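Local coordinates for putative protein (Aquifex aeolicus, PDB 1T6T), which is of unknown function but carries a Toprim domain related to that of RNase M5, so it probably acts in nucleic acid metabolism, at residues B[22-27]-B[66-71]. Numbering follows the deposited sequence.
Sequences AVILVE and ILLFDL
Ile66 grips the strand 23-26 through both of its backbone polar atoms: its N donates to Val23 O at 2.7 Å, and its O accepts from Leu25 N at 2.8 Å. Both bonds are nearly straight (164° or more), and the bridges Ile24-Ile66 and Leu25-Leu67 define a parallel pair. Leu68 N continues the ladder to Leu25 O at 2.9 Å, but the bend at hydrogen (149°) is greater. One step further the chains part enough for a water to take the next rung, accepting from Glu27 N and donating to Leu68 O.

On one face of the pair Ile24 and Ile66 run side by side. Each sets CG1 anti to its carbonyl carbon (chi1 -65° in both), which turns the two chains the same way, and Ile24 CG1 meets Ile66 CB at 4.1 Å. Ile24 CG2 reaches Leu68 CD1, while Ala22 CB closes against Ile66 CG1. The other face carries Leu25 and Leu67, which point the same way and touch through CD1 of Leu25 and CD2 of Leu67, 3.9 Å apart.

Beyond the regular pairing, the Phe69 ring swings back over the C-terminal end of strand 23-26. Leu25 O sits 4.1 Å above the centre of the ring plane, and CE1 of Phe69 approaches Val26 C obliquely at 3.5 Å. Glu27 and Asp70 follow these strands at positions matching the glutamate and DxD motif of Toprim domains, consistent with an acidic metal-binding site.

Helix 8-18 covers the Ile24, Ile66 and Leu68 side through Leu15, Ala18 and Trp11, whereas helix 73-88 packs on Leu25, Leu67 and Phe69. The paired residues lie at the buried centre of the four-stranded parallel sheet, with strand 43-45 flanking 23-26 and 92-94 flanking 64-67.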
loop_
_atom_site.group_PDB
_atom_site.type_symbol
_atom_site.label_atom_id
_atom_site.label_comp_id
_atom_site.label_asym_id
_atom_site.label_seq_id
_atom_site.Cartn_x
_atom_site.Cartn_y
_atom_site.Cartn_z
ATOM N N ALA B 22 -3.845 22.582 3.934
ATOM C CA ALA B 22 -3.850 21.484 2.974
ATOM C C ALA B 22 -3.870 20.136 3.684
ATOM O O ALA B 22 -3.373 20.009 4.800
ATOM C CB ALA B 22 -2.623 21.576 2.076
ATOM N N VAL B 23 -4.445 19.134 3.027
ATOM C CA VAL B 23 -4.520 17.794 3.590
ATOM C C VAL B 23 -3.272 17.011 3.209
ATOM O O VAL B 23 -2.760 17.133 2.096
ATOM C CB VAL B 23 -5.753 17.021 3.067
ATOM C CG1 VAL B 23 -5.809 15.638 3.703
ATOM C CG2 VAL B 23 -7.018 17.782 3.389
ATOM N N ILE B 24 -2.783 16.213 4.145
ATOM C CA ILE B 24 -1.602 15.395 3.917
ATOM C C ILE B 24 -2.050 13.981 3.576
ATOM O O ILE B 24 -2.936 13.429 4.235
ATOM C CB ILE B 24 -0.723 15.339 5.188
ATOM C CG1 ILE B 24 -0.175 16.735 5.495
ATOM C CG2 ILE B 24 0.394 14.306 5.009
ATOM C CD1 ILE B 24 0.446 16.872 6.873
ATOM N N LEU B 25 -1.438 13.400 2.549
ATOM C CA LEU B 25 -1.764 12.036 2.146
ATOM C C LEU B 25 -0.570 11.124 2.396
ATOM O O LEU B 25 0.552 11.423 1.977
ATOM C CB LEU B 25 -2.132 11.973 0.660
ATOM C CG LEU B 25 -3.310 12.807 0.155
ATOM C CD1 LEU B 25 -3.616 12.402 -1.287
ATOM C CD2 LEU B 25 -4.534 12.585 1.028
ATOM N N VAL B 26 -0.814 10.022 3.097
ATOM C CA VAL B 26 0.230 9.047 3.380
ATOM C C VAL B 26 -0.312 7.684 2.999
ATOM O O VAL B 26 -1.497 7.533 2.711
ATOM C CB VAL B 26 0.658 9.038 4.883
ATOM C CG1 VAL B 26 1.232 10.398 5.271
ATOM C CG2 VAL B 26 -0.523 8.668 5.774
ATOM N N GLU B 27 0.557 6.686 3.008
ATOM C CA GLU B 27 0.153 5.347 2.630
ATOM C C GLU B 27 -0.526 4.568 3.744
ATOM O O GLU B 27 -1.612 4.028 3.554
ATOM C CB GLU B 27 1.376 4.563 2.154
ATOM C CG GLU B 27 1.113 3.637 0.983
ATOM C CD GLU B 27 0.004 2.650 1.249
ATOM O OE1 GLU B 27 0.169 1.788 2.142
ATOM O OE2 GLU B 27 -1.035 2.740 0.563
ATOM N N ILE B 66 -0.965 17.717 0.213
ATOM C CA ILE B 66 0.458 17.504 0.411
ATOM C C ILE B 66 0.718 15.999 0.303
ATOM O O ILE B 66 0.191 15.218 1.096
ATOM C CB ILE B 66 0.900 18.001 1.801
ATOM C CG1 ILE B 66 0.720 19.524 1.890
ATOM C CG2 ILE B 66 2.347 17.604 2.058
ATOM C CD1 ILE B 66 0.901 20.083 3.289
ATOM N N LEU B 67 1.508 15.589 -0.684
ATOM C CA LEU B 67 1.813 14.170 -0.858
ATOM C C LEU B 67 3.008 13.789 0.004
ATOM O O LEU B 67 4.074 14.398 -0.098
ATOM C CB LEU B 67 2.121 13.861 -2.327
ATOM C CG LEU B 67 1.004 14.151 -3.328
ATOM C CD1 LEU B 67 1.443 13.698 -4.710
ATOM C CD2 LEU B 67 -0.277 13.432 -2.907
ATOM N N LEU B 68 2.822 12.797 0.868
ATOM C CA LEU B 68 3.900 12.348 1.744
ATOM C C LEU B 68 4.068 10.842 1.749
ATOM O O LEU B 68 3.967 10.209 2.794
ATOM C CB LEU B 68 3.674 12.805 3.185
ATOM C CG LEU B 68 4.343 14.082 3.688
ATOM C CD1 LEU B 68 4.269 14.089 5.210
ATOM C CD2 LEU B 68 5.801 14.142 3.232
ATOM N N PHE B 69 4.322 10.268 0.583
ATOM C CA PHE B 69 4.527 8.831 0.493
ATOM C C PHE B 69 6.007 8.539 0.696
ATOM O O PHE B 69 6.852 9.415 0.497
ATOM C CB PHE B 69 4.043 8.333 -0.863
ATOM C CG PHE B 69 2.577 8.526 -1.062
ATOM C CD1 PHE B 69 1.663 7.749 -0.355
ATOM C CD2 PHE B 69 2.101 9.524 -1.903
ATOM C CE1 PHE B 69 0.295 7.970 -0.481
ATOM C CE2 PHE B 69 0.733 9.752 -2.035
ATOM C CZ PHE B 69 -0.170 8.975 -1.323
ATOM N N ASP B 70 6.320 7.317 1.113
ATOM C CA ASP B 70 7.706 6.943 1.353
ATOM C C ASP B 70 8.570 7.158 0.120
ATOM O O ASP B 70 8.067 7.221 -0.998
ATOM C CB ASP B 70 7.795 5.489 1.819
ATOM C CG ASP B 70 7.049 5.254 3.123
ATOM O OD1 ASP B 70 6.839 6.229 3.875
ATOM O OD2 ASP B 70 6.682 4.095 3.401
ATOM N N LEU B 71 9.874 7.277 0.342
ATOM C CA LEU B 71 10.816 7.525 -0.736
ATOM C C LEU B 71 11.383 6.270 -1.385
ATOM O O LEU B 71 12.400 6.334 -2.066
ATOM C CB LEU B 71 11.961 8.411 -0.232
ATOM C CG LEU B 71 11.554 9.830 0.183
ATOM C CD1 LEU B 71 12.757 10.578 0.722
ATOM C CD2 LEU B 71 10.970 10.564 -1.012
HETATM O O HOH W 1 3.362 7.305 3.349
#